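Local coordinates for protein CocE/NonD family hydrolase (Staphylococcus aureus subsp. aureus COL, PDB 3III) that probably hydrolyses ester or amide bonds, being a CocE/NonD family hydrolase related to X-Pro dipeptidyl-peptidases, at residues A[32-38]-A[110-116]; A[68-74]-A[117-123]; A[381-387]-A[538-544]; A[416-422]-A[483-487]. All coordinates share one frame; numbering follows the deposited sequence. Where two conformers were deposited one is given.

Contact 1 of 4, residues A[32-38]-A[110-116]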
# COMPACT_ATOMS: atom_id res chain seq x y z
N GLN A 32 9.67 23.62 -6.23
CA GLN A 32 10.91 23.86 -5.53
C GLN A 32 11.76 24.95 -6.18
O GLN A 32 12.45 25.68 -5.51
CB GLN A 32 11.73 22.55 -5.51
CG GLN A 32 10.96 21.40 -4.87
CD GLN A 32 10.04 20.60 -5.80
OE1 GLN A 32 10.10 20.71 -7.06
NE2 GLN A 32 9.18 19.75 -5.17
N TYR A 33 11.70 25.03 -7.52
CA TYR A 33 12.70 25.72 -8.28
C TYR A 33 12.16 26.79 -9.25
O TYR A 33 12.80 27.13 -10.24
CB TYR A 33 13.54 24.71 -9.09
CG TYR A 33 14.08 23.55 -8.27
CD1 TYR A 33 14.89 23.79 -7.14
CD2 TYR A 33 13.81 22.22 -8.61
CE1 TYR A 33 15.41 22.78 -6.42
CE2 TYR A 33 14.36 21.18 -7.90
CZ TYR A 33 15.14 21.45 -6.79
OH TYR A 33 15.69 20.40 -6.07
N GLY A 34 10.96 27.28 -9.00
CA GLY A 34 10.39 28.38 -9.77
C GLY A 34 10.10 28.02 -11.24
O GLY A 34 9.81 26.87 -11.56
N ASN A 35 10.17 29.00 -12.13
CA ASN A 35 9.90 28.74 -13.54
C ASN A 35 11.08 28.03 -14.23
O ASN A 35 12.17 28.62 -14.40
CB ASN A 35 9.61 30.00 -14.29
CG ASN A 35 8.28 30.61 -13.90
OD1 ASN A 35 7.52 30.01 -13.14
ND2 ASN A 35 8.05 31.82 -14.33
N GLN A 36 10.85 26.80 -14.66
CA GLN A 36 11.94 25.97 -15.18
C GLN A 36 11.71 25.54 -16.63
O GLN A 36 10.77 24.80 -16.93
CB GLN A 36 12.08 24.72 -14.30
CG GLN A 36 12.69 25.02 -12.96
CD GLN A 36 14.15 25.34 -13.03
OE1 GLN A 36 14.83 24.85 -13.91
NE2 GLN A 36 14.64 26.20 -12.12
N GLU A 37 12.59 25.99 -17.50
CA GLU A 37 12.62 25.63 -18.92
C GLU A 37 13.17 24.21 -19.13
O GLU A 37 14.14 23.81 -18.53
CB GLU A 37 13.57 26.58 -19.70
CG GLU A 37 13.33 28.05 -19.56
CD GLU A 37 14.57 28.94 -19.92
OE1 GLU A 37 15.33 29.40 -18.99
OE2 GLU A 37 14.74 29.21 -21.13
N MSE A 38 12.54 23.47 -20.01
CA MSE A 38 12.93 22.17 -20.35
C MSE A 38 12.24 21.82 -21.64
O MSE A 38 11.40 22.60 -22.12
CB MSE A 38 12.56 21.18 -19.24
CG MSE A 38 11.08 20.98 -19.05
SE MSE A 38 10.82 19.83 -17.42
CE MSE A 38 11.42 21.16 -15.98
N PRO A 110 8.26 16.31 -12.98
CA PRO A 110 9.41 16.80 -13.73
C PRO A 110 9.97 18.16 -13.28
O PRO A 110 11.13 18.45 -13.54
CB PRO A 110 8.91 16.85 -15.17
CG PRO A 110 7.50 16.74 -15.10
CD PRO A 110 7.10 16.05 -13.87
N GLY A 111 9.16 18.97 -12.61
CA GLY A 111 9.61 20.24 -12.08
C GLY A 111 10.60 20.06 -10.90
O GLY A 111 11.30 21.01 -10.53
N PHE A 112 10.64 18.84 -10.35
CA PHE A 112 11.67 18.53 -9.29
C PHE A 112 12.85 17.82 -9.92
O PHE A 112 14.00 18.17 -9.70
CB PHE A 112 11.08 17.69 -8.13
CG PHE A 112 12.13 17.19 -7.15
CD1 PHE A 112 12.76 18.07 -6.31
CD2 PHE A 112 12.54 15.87 -7.13
CE1 PHE A 112 13.75 17.67 -5.44
CE2 PHE A 112 13.55 15.46 -6.26
CZ PHE A 112 14.15 16.35 -5.41
N TRP A 113 12.58 16.82 -10.74
CA TRP A 113 13.67 15.96 -11.21
C TRP A 113 14.46 16.58 -12.33
O TRP A 113 15.69 16.52 -12.31
CB TRP A 113 13.16 14.58 -11.60
CG TRP A 113 12.69 13.81 -10.41
CD1 TRP A 113 11.42 13.68 -9.99
CD2 TRP A 113 13.50 13.13 -9.46
NE1 TRP A 113 11.35 12.93 -8.86
CE2 TRP A 113 12.63 12.58 -8.50
CE3 TRP A 113 14.87 12.89 -9.33
CZ2 TRP A 113 13.07 11.82 -7.45
CZ3 TRP A 113 15.31 12.16 -8.29
CH2 TRP A 113 14.43 11.63 -7.34
N VAL A 114 13.80 17.17 -13.31
CA VAL A 114 14.50 17.68 -14.47
C VAL A 114 15.48 18.82 -14.15
O VAL A 114 16.57 18.82 -14.69
CB VAL A 114 13.57 17.96 -15.67
CG1 VAL A 114 14.39 18.48 -16.84
CG2 VAL A 114 12.89 16.67 -16.09
N PRO A 115 15.16 19.74 -13.26
CA PRO A 115 16.14 20.77 -12.91
C PRO A 115 17.35 20.19 -12.20
O PRO A 115 18.40 20.80 -12.17
CB PRO A 115 15.39 21.69 -11.99
CG PRO A 115 13.99 21.56 -12.46
CD PRO A 115 13.82 20.11 -12.76
N ASN A 116 17.21 19.02 -11.63
CA ASN A 116 18.36 18.30 -11.01
C ASN A 116 19.10 17.41 -12.04
O ASN A 116 19.89 16.51 -11.66
CB ASN A 116 17.86 17.48 -9.82
CG ASN A 116 17.57 18.32 -8.61
OD1 ASN A 116 16.42 18.45 -8.13
ND2 ASN A 116 18.58 18.92 -8.11
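The chain at Gln32, Gln36 and Met38 passes alongside the helical turn begun by Pro110, and the two backbones stay well apart: the CA atoms of Gln36 and Gly111 are 6.9 Å distant. Side chains fill the space between. A corner at Asn35 divides segment 32-38: Gln32 and Tyr33 reach Phe112 from before it and Met38 reaches Pro110 and Val114 from after it, while Tyr33 and Met38 share Gly111 and Pro115. The CG of Tyr33 stands anti to the carbonyl carbon (chi1 -50°), which brings the ring edge to the turn, with Gly111 O at that edge, near the ring plane, 3.4 Å from Tyr33 CD2. On the same ring, CE2 packs on Phe112 CD1 at 3.8 Å. The Gln32 side chain crosses Phe112 at about a right angle, its amide plane turned 69° from the ring, with OE1 3.4 Å from CB of Phe112. On the far side of the corner, the selenium of Met38 reaches Val114 CB at 3.8 Å, while its methyl CE lies 4.2 Å from Pro115 CD. Gln36 rests on the Pro115 ring through OE1 and CG. Its amide is held by a straight bond from NE2 to Tyr33 O (2.8 Å, 173°), and the same NE2 also bonds His4 O. Phe59 of strand 53-60 covers Met38, Pro110 and Val114 together. The result is helix-on-sheet packing at the N-terminal end of an alpha/beta-hydrolase sheet, where helix 110-113 lies against the antiparallel strands that precede the parallel core.

Contact 2 of 4, residues A[68-74]-A[117-123]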
# COMPACT_ATOMS: atom_id res chain seq x y z
N PRO A 68 20.59 10.45 -16.24
CA PRO A 68 19.81 9.36 -15.64
C PRO A 68 18.32 9.57 -15.88
O PRO A 68 17.83 10.71 -15.98
CB PRO A 68 20.16 9.47 -14.12
CG PRO A 68 20.44 10.93 -13.94
CD PRO A 68 21.16 11.35 -15.21
N VAL A 69 17.59 8.45 -15.94
CA VAL A 69 16.19 8.48 -16.29
C VAL A 69 15.29 7.97 -15.13
O VAL A 69 15.53 6.90 -14.58
CB VAL A 69 15.90 7.61 -17.47
CG1 VAL A 69 14.36 7.64 -17.76
CG2 VAL A 69 16.77 8.02 -18.67
N VAL A 70 14.33 8.81 -14.76
CA VAL A 70 13.30 8.50 -13.79
C VAL A 70 12.05 8.14 -14.58
O VAL A 70 11.66 8.88 -15.48
CB VAL A 70 12.99 9.69 -12.87
CG1 VAL A 70 11.83 9.33 -11.88
CG2 VAL A 70 14.28 10.15 -12.08
N MSE A 71 11.44 6.99 -14.30
CA MSE A 71 10.27 6.52 -15.07
C MSE A 71 9.14 6.10 -14.17
O MSE A 71 9.39 5.63 -13.04
CB MSE A 71 10.66 5.32 -15.92
CG MSE A 71 9.55 4.90 -16.91
SE MSE A 71 10.24 3.45 -18.08
CE MSE A 71 11.58 4.50 -19.07
N SER A 72 7.89 6.38 -14.59
CA SER A 72 6.73 5.78 -13.97
C SER A 72 5.76 5.33 -15.04
O SER A 72 5.72 5.87 -16.21
CB SER A 72 6.04 6.73 -12.98
OG SER A 72 5.32 7.74 -13.67
N ALA A 73 4.93 4.35 -14.68
CA ALA A 73 3.95 3.79 -15.63
C ALA A 73 2.65 3.34 -14.95
O ALA A 73 2.65 2.70 -13.91
CB ALA A 73 4.55 2.66 -16.41
N ASP A 74 1.52 3.65 -15.61
CA ASP A 74 0.22 3.30 -15.15
C ASP A 74 -0.77 3.36 -16.32
O ASP A 74 -0.40 3.60 -17.46
CB ASP A 74 -0.21 4.27 -14.03
CG ASP A 74 -0.17 5.67 -14.47
OD1 ASP A 74 -1.04 6.05 -15.27
OD2 ASP A 74 0.80 6.36 -14.10
N ASP A 117 18.89 17.67 -13.33
CA ASP A 117 19.56 16.96 -14.43
C ASP A 117 19.27 15.49 -14.44
O ASP A 117 20.18 14.65 -14.61
CB ASP A 117 21.09 17.19 -14.41
CG ASP A 117 21.45 18.69 -14.48
OD1 ASP A 117 21.05 19.26 -15.50
OD2 ASP A 117 22.07 19.27 -13.54
N TYR A 118 17.99 15.19 -14.34
CA TYR A 118 17.41 13.88 -14.64
C TYR A 118 16.46 14.04 -15.83
O TYR A 118 15.95 15.14 -16.12
CB TYR A 118 16.57 13.33 -13.49
CG TYR A 118 17.32 12.80 -12.34
CD1 TYR A 118 17.55 11.43 -12.19
CD2 TYR A 118 17.84 13.67 -11.36
CE1 TYR A 118 18.27 10.94 -11.12
CE2 TYR A 118 18.56 13.17 -10.27
CZ TYR A 118 18.80 11.81 -10.18
OH TYR A 118 19.48 11.33 -9.13
N VAL A 119 16.24 12.96 -16.54
CA VAL A 119 15.15 12.87 -17.50
C VAL A 119 13.95 12.21 -16.76
O VAL A 119 14.15 11.37 -15.92
CB VAL A 119 15.56 12.08 -18.77
CG1 VAL A 119 14.33 11.63 -19.61
CG2 VAL A 119 16.55 12.90 -19.62
N VAL A 120 12.71 12.66 -17.04
CA VAL A 120 11.51 11.98 -16.58
C VAL A 120 10.71 11.42 -17.76
O VAL A 120 10.36 12.16 -18.71
CB VAL A 120 10.62 12.87 -15.65
CG1 VAL A 120 9.32 12.13 -15.28
CG2 VAL A 120 11.39 13.31 -14.33
N VAL A 121 10.40 10.11 -17.72
CA VAL A 121 9.58 9.49 -18.78
C VAL A 121 8.31 9.05 -18.14
O VAL A 121 8.33 8.40 -17.09
CB VAL A 121 10.25 8.27 -19.46
CG1 VAL A 121 9.28 7.63 -20.47
CG2 VAL A 121 11.63 8.62 -20.09
N LYS A 122 7.19 9.44 -18.74
CA LYS A 122 5.85 9.08 -18.22
C LYS A 122 5.22 8.15 -19.21
O LYS A 122 5.05 8.51 -20.37
CB LYS A 122 4.97 10.34 -18.04
CG LYS A 122 3.60 10.04 -17.47
CD LYS A 122 3.67 9.76 -15.94
CE LYS A 122 2.57 8.78 -15.56
NZ LYS A 122 2.60 8.27 -14.22
N VAL A 123 4.88 6.95 -18.76
CA VAL A 123 4.44 5.86 -19.61
C VAL A 123 2.95 5.62 -19.42
O VAL A 123 2.47 5.45 -18.29
CB VAL A 123 5.20 4.54 -19.31
CG1 VAL A 123 4.70 3.43 -20.25
CG2 VAL A 123 6.69 4.79 -19.43
O HOH W 1 7.03 9.54 -14.74
O HOH W 2 0.27 6.98 -17.48
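Lys122 carries the polar side of this parallel pairing by folding its chain back over the neighbouring strand. CG leaves anti to the backbone N (chi1 -179°), but bends at chi2 (76°) and chi3 bring the amine to strand 68-74. There NZ bonds Ser72 OG at 2.8 Å and forms a salt bridge with Asp74 OD2 at 2.6 Å, meeting that oxygen nearly end-on. Ser107 OG supplies a third partner, so three oxygens hold the buried ammonium. Ser72 OG also bonds a water that donates to Val121 O. On the opposite face, Val69 CG1 meets Val121 CG2 at 3.7 Å, the Met71 chain lies side by side with Val121, and Ala73 CB touches Val123 CB at 3.5 Å. At the start, Pro68 CG sits over one face of the Tyr118 ring, 3.4 Å from CD1, while the hydroxyl of Tyr118 bonds Asp317. Backbone bonds are straightest early, as from Val70 N to Val119 O (2.8 Å, 175°); the last, Asp74 N to Val123 O, is weak. Strand 162-168 flanks 67-74 on its other edge, helix 140-154 covers Met71, Ala73 and Val123, and helices 170-179 and 306-319 pack on the Ser72 and Val70 face.

Contact 3 of 4, residues A[381-387]-A[538-544]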
# COMPACT_ATOMS: atom_id res chain seq x y z
N VAL A 381 -17.35 -18.63 27.29
CA VAL A 381 -17.76 -18.21 25.96
C VAL A 381 -18.41 -16.85 25.98
O VAL A 381 -19.20 -16.56 26.84
CB VAL A 381 -18.64 -19.26 25.32
CG1 VAL A 381 -19.96 -19.43 26.09
CG2 VAL A 381 -18.86 -18.93 23.84
N ALA A 382 -18.05 -16.00 25.02
CA ALA A 382 -18.73 -14.72 24.83
C ALA A 382 -19.37 -14.72 23.45
O ALA A 382 -19.09 -15.59 22.60
CB ALA A 382 -17.76 -13.59 24.93
N GLN A 383 -20.21 -13.71 23.22
CA GLN A 383 -21.19 -13.79 22.16
C GLN A 383 -21.51 -12.40 21.65
O GLN A 383 -21.54 -11.46 22.45
CB GLN A 383 -22.40 -14.42 22.77
CG GLN A 383 -23.36 -14.97 21.83
CD GLN A 383 -24.53 -15.62 22.54
OE1 GLN A 383 -24.57 -16.83 22.66
NE2 GLN A 383 -25.47 -14.82 23.02
N TYR A 384 -21.71 -12.23 20.35
CA TYR A 384 -22.25 -10.97 19.88
C TYR A 384 -23.13 -11.29 18.69
O TYR A 384 -22.95 -12.34 18.06
CB TYR A 384 -21.15 -9.97 19.52
CG TYR A 384 -20.17 -10.48 18.48
CD1 TYR A 384 -20.45 -10.40 17.14
CD2 TYR A 384 -18.95 -11.04 18.85
CE1 TYR A 384 -19.59 -10.91 16.19
CE2 TYR A 384 -18.07 -11.53 17.91
CZ TYR A 384 -18.40 -11.46 16.58
OH TYR A 384 -17.55 -11.99 15.64
N ASP A 385 -24.11 -10.44 18.42
CA ASP A 385 -24.94 -10.60 17.21
C ASP A 385 -24.12 -10.10 15.99
O ASP A 385 -23.83 -8.90 15.90
CB ASP A 385 -26.23 -9.79 17.35
CG ASP A 385 -27.16 -9.89 16.12
OD1 ASP A 385 -26.74 -10.36 15.00
OD2 ASP A 385 -28.32 -9.49 16.30
N SER A 386 -23.74 -11.00 15.09
CA SER A 386 -22.93 -10.68 13.92
C SER A 386 -23.61 -9.73 12.92
O SER A 386 -22.93 -9.15 12.12
CB SER A 386 -22.44 -11.95 13.18
OG SER A 386 -23.52 -12.68 12.58
N GLU A 387 -24.94 -9.62 12.95
CA GLU A 387 -25.68 -8.70 12.08
C GLU A 387 -26.04 -7.36 12.73
O GLU A 387 -26.63 -6.52 12.07
CB GLU A 387 -26.99 -9.38 11.67
CG GLU A 387 -26.76 -10.76 11.04
CD GLU A 387 -28.05 -11.44 10.67
OE1 GLU A 387 -28.47 -12.36 11.40
OE2 GLU A 387 -28.63 -11.00 9.65
N ASN A 538 -22.29 -13.86 7.38
CA ASN A 538 -22.80 -13.77 8.74
C ASN A 538 -24.31 -13.91 8.93
O ASN A 538 -25.11 -13.28 8.25
CB ASN A 538 -22.32 -12.49 9.42
CG ASN A 538 -20.86 -12.55 9.79
OD1 ASN A 538 -20.31 -13.64 9.89
ND2 ASN A 538 -20.21 -11.41 9.98
N LYS A 539 -24.68 -14.72 9.89
CA LYS A 539 -26.07 -14.78 10.33
C LYS A 539 -26.06 -15.14 11.81
O LYS A 539 -25.42 -16.11 12.22
CB LYS A 539 -26.86 -15.81 9.52
CG LYS A 539 -28.37 -15.79 9.78
CD LYS A 539 -29.10 -16.95 9.06
CE LYS A 539 -30.50 -17.23 9.64
NZ LYS A 539 -31.32 -16.06 9.30
N GLY A 540 -26.74 -14.33 12.60
CA GLY A 540 -26.98 -14.70 14.00
C GLY A 540 -25.77 -14.52 14.88
O GLY A 540 -24.91 -13.69 14.59
N MSE A 541 -25.72 -15.28 15.97
CA MSE A 541 -24.72 -15.07 17.00
C MSE A 541 -23.40 -15.67 16.61
O MSE A 541 -23.35 -16.73 16.03
CB MSE A 541 -25.16 -15.69 18.32
CG MSE A 541 -26.45 -15.09 18.87
SE MSE A 541 -26.17 -13.22 19.47
CE MSE A 541 -28.06 -12.68 19.09
N HIS A 542 -22.34 -14.93 16.89
CA HIS A 542 -21.00 -15.45 16.85
C HIS A 542 -20.59 -15.73 18.29
O HIS A 542 -20.78 -14.88 19.15
CB HIS A 542 -20.02 -14.47 16.24
CG HIS A 542 -20.11 -14.36 14.74
ND1 HIS A 542 -19.22 -13.62 14.00
CD2 HIS A 542 -20.97 -14.92 13.86
CE1 HIS A 542 -19.52 -13.74 12.71
NE2 HIS A 542 -20.57 -14.54 12.60
N MSE A 543 -19.98 -16.90 18.49
CA MSE A 543 -19.39 -17.30 19.77
C MSE A 543 -17.89 -17.18 19.76
O MSE A 543 -17.28 -17.58 18.79
CB MSE A 543 -19.66 -18.77 20.00
CG MSE A 543 -21.07 -19.10 19.77
SE MSE A 543 -21.95 -18.66 21.38
CE MSE A 543 -21.90 -20.47 22.15
N ILE A 544 -17.31 -16.69 20.85
CA ILE A 544 -15.84 -16.58 21.00
C ILE A 544 -15.43 -17.24 22.34
O ILE A 544 -15.90 -16.88 23.41
CB ILE A 544 -15.38 -15.08 21.02
CG1 ILE A 544 -15.82 -14.33 19.76
CG2 ILE A 544 -13.86 -14.96 21.14
CD1 ILE A 544 -15.42 -14.97 18.49
O HOH W 3 -30.60 -14.04 11.24
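Tyr384 and His542 are paired across an antiparallel ladder of the C-terminal non-catalytic domain, where strand 380-385 pairs with 541-546. Two hydrogen-bonded pairs, Ala382 with Ile544 and Tyr384 with His542, set the register. The Tyr384 CG takes the cramped rotamer between backbone N and carbonyl carbon (chi1 57°), which stands its ring over CB of His542. Its OH meets ND1 of His542 in the imidazole plane at 2.9 Å, a bond in which either atom could donate. Ser386 takes one face of the same imidazole: its CB lies 3.3 Å from the ring centroid, almost on the ring normal, a CH-pi contact. Leu425, in the other sheet, packs on both side chains, as expected for the inner side of a beta sandwich of the galactose-binding-like clan. Beyond the strands, Ser386 grips Gly540 O twice, through its N at 3.0 Å and its OG at 2.6 Å, from opposite faces of the carbonyl plane. Gly540 N in turn donates to Glu387 OE1 at 2.9 Å, and one water joins that carboxylate to Lys539 NZ. Asp385 OD1 closes an Asx turn by accepting from Glu387 N at 2.8 Å, from above its carboxylate plane.

Contact 4 of 4, residues A[416-422]-A[483-487]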
# COMPACT_ATOMS: atom_id res chain seq x y z
N SER A 416 -17.21 -20.36 17.07
CA SER A 416 -18.25 -21.18 16.49
C SER A 416 -19.47 -20.33 16.17
O SER A 416 -19.60 -19.24 16.65
CB SER A 416 -18.70 -22.28 17.44
OG SER A 416 -19.48 -21.74 18.49
N THR A 417 -20.39 -20.90 15.39
CA THR A 417 -21.61 -20.22 14.98
C THR A 417 -22.70 -21.31 14.84
O THR A 417 -22.43 -22.48 14.60
CB THR A 417 -21.44 -19.41 13.65
OG1 THR A 417 -22.67 -18.75 13.31
CG2 THR A 417 -21.05 -20.33 12.46
N LYS A 418 -23.94 -20.91 15.06
CA LYS A 418 -25.04 -21.81 15.00
C LYS A 418 -25.90 -21.64 13.77
O LYS A 418 -26.48 -22.63 13.30
CB LYS A 418 -25.91 -21.62 16.23
CG LYS A 418 -25.94 -22.84 17.05
CD LYS A 418 -26.70 -22.63 18.38
CE LYS A 418 -28.18 -22.37 18.15
NZ LYS A 418 -28.81 -21.68 19.35
N ASP A 419 -26.03 -20.41 13.28
CA ASP A 419 -27.01 -20.08 12.24
C ASP A 419 -26.48 -19.99 10.85
O ASP A 419 -27.24 -19.69 9.92
CB ASP A 419 -27.67 -18.74 12.53
CG ASP A 419 -28.55 -18.77 13.75
OD1 ASP A 419 -28.78 -19.85 14.34
OD2 ASP A 419 -29.04 -17.67 14.08
N SER A 420 -25.18 -20.21 10.67
CA SER A 420 -24.56 -20.12 9.36
C SER A 420 -23.54 -21.23 9.29
O SER A 420 -23.24 -21.83 10.31
CB SER A 420 -23.87 -18.77 9.23
OG SER A 420 -23.57 -18.47 7.89
N ASP A 421 -23.00 -21.49 8.11
CA ASP A 421 -21.91 -22.43 7.97
C ASP A 421 -20.57 -21.72 7.74
O ASP A 421 -19.61 -22.33 7.29
CB ASP A 421 -22.18 -23.41 6.84
CG ASP A 421 -22.15 -22.76 5.47
OD1 ASP A 421 -22.15 -21.50 5.32
OD2 ASP A 421 -22.19 -23.54 4.52
N ASP A 422 -20.52 -20.42 8.06
CA ASP A 422 -19.30 -19.61 7.91
C ASP A 422 -19.45 -18.33 8.72
O ASP A 422 -20.54 -17.96 9.18
CB ASP A 422 -19.11 -19.33 6.42
CG ASP A 422 -17.67 -19.04 6.03
OD1 ASP A 422 -16.81 -18.82 6.91
OD2 ASP A 422 -17.39 -19.02 4.81
N LYS A 483 -16.09 -25.24 5.49
CA LYS A 483 -17.34 -24.69 6.04
C LYS A 483 -17.60 -25.30 7.41
O LYS A 483 -17.06 -26.37 7.78
CB LYS A 483 -18.52 -24.85 5.05
CG LYS A 483 -18.41 -23.98 3.71
CD LYS A 483 -18.58 -22.44 3.95
CE LYS A 483 -18.86 -21.65 2.65
NZ LYS A 483 -18.85 -20.12 2.77
N LEU A 484 -18.42 -24.65 8.19
CA LEU A 484 -18.61 -25.10 9.57
C LEU A 484 -19.93 -25.83 9.79
O LEU A 484 -20.90 -25.56 9.09
CB LEU A 484 -18.58 -23.89 10.52
CG LEU A 484 -17.36 -22.98 10.57
CD1 LEU A 484 -17.71 -21.57 11.14
CD2 LEU A 484 -16.21 -23.61 11.32
N SER A 485 -19.95 -26.73 10.77
CA SER A 485 -21.18 -27.33 11.33
C SER A 485 -21.70 -26.54 12.54
O SER A 485 -20.95 -25.80 13.20
CB SER A 485 -20.94 -28.76 11.78
OG SER A 485 -20.48 -29.54 10.71
N GLN A 486 -22.98 -26.70 12.84
CA GLN A 486 -23.51 -26.05 14.05
C GLN A 486 -22.65 -26.36 15.26
O GLN A 486 -22.36 -27.53 15.56
CB GLN A 486 -24.96 -26.45 14.34
CG GLN A 486 -25.91 -25.86 13.34
CD GLN A 486 -27.33 -26.09 13.68
OE1 GLN A 486 -27.71 -26.14 14.87
NE2 GLN A 486 -28.15 -26.26 12.66
N ASP A 487 -22.23 -25.28 15.92
CA ASP A 487 -21.43 -25.36 17.14
C ASP A 487 -20.06 -26.04 17.00
O ASP A 487 -19.42 -26.34 18.01
CB ASP A 487 -22.27 -25.98 18.26
CG ASP A 487 -23.46 -25.10 18.61
OD1 ASP A 487 -23.34 -23.85 18.52
OD2 ASP A 487 -24.54 -25.63 18.93
O HOH W 4 -22.07 -21.86 17.90
O HOH W 5 -19.43 -23.29 14.03
O HOH W 6 -23.82 -25.13 10.23
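Thr417 and Asp421 each lend a carbonyl to the loop 483-487 in a backbone contact of two bonds: Asp487 N to Thr417 O at 3.1 Å and Leu484 N to Asp421 O at 2.8 Å, both donors standing above the carbonyl planes. Between these bonds, one water accepts from Thr417 N and can donate to Ser485 O. Lys483 makes the salt bridge at one end. Its chain, bent at chi2 (-69°), passes Asp421, with CD 3.5 Å from Asp421 O, and sets NZ against Asp422 OD2 at 2.7 Å. That oxygen offers its anti lone pair to the amine and also bonds Ser460 OG. This is the loop-against-loop edge of the C-terminal beta-sandwich domain: segment 416-422 runs off the end of strand 408-417, while the loop 483-487 belongs to the long excursion between strands 447-458 and 490-503. Leu484, buried and apolar, crosses the Thr417 side chain at about a right angle, its CD1 3.8 Å from CG2 of Thr417. At the other end, Lys418 and Asp487 lie alongside each other and point the same way. Here the aliphatic CG of Lys418 meets Asp487 OD1 at 3.2 Å, while Lys418 NZ stays 5.8 Å from Asp487 OD2.

From the N terminus, segment 32-38 comes first and 68-74 follows. Contact 1 closes at 110-116 and contact 2 directly after it at 117-123, so these two loops cross. They also touch: Trp113 CB packs on Val120 CG2 at 3.5 Å. Together they tie the antiparallel start of the hydrolase sheet to its parallel core. The chain then crosses to the opposite side of its centre, some 52 Å between the centres of contacts 2 and 3. There 381-387 opens contact 3, whose partner arrives only at 538-544; contact 4 both opens and closes within that span. Strands 408-417 and 541-546 are neighbours, which joins contact 3 to the strand end from which contact 4 starts.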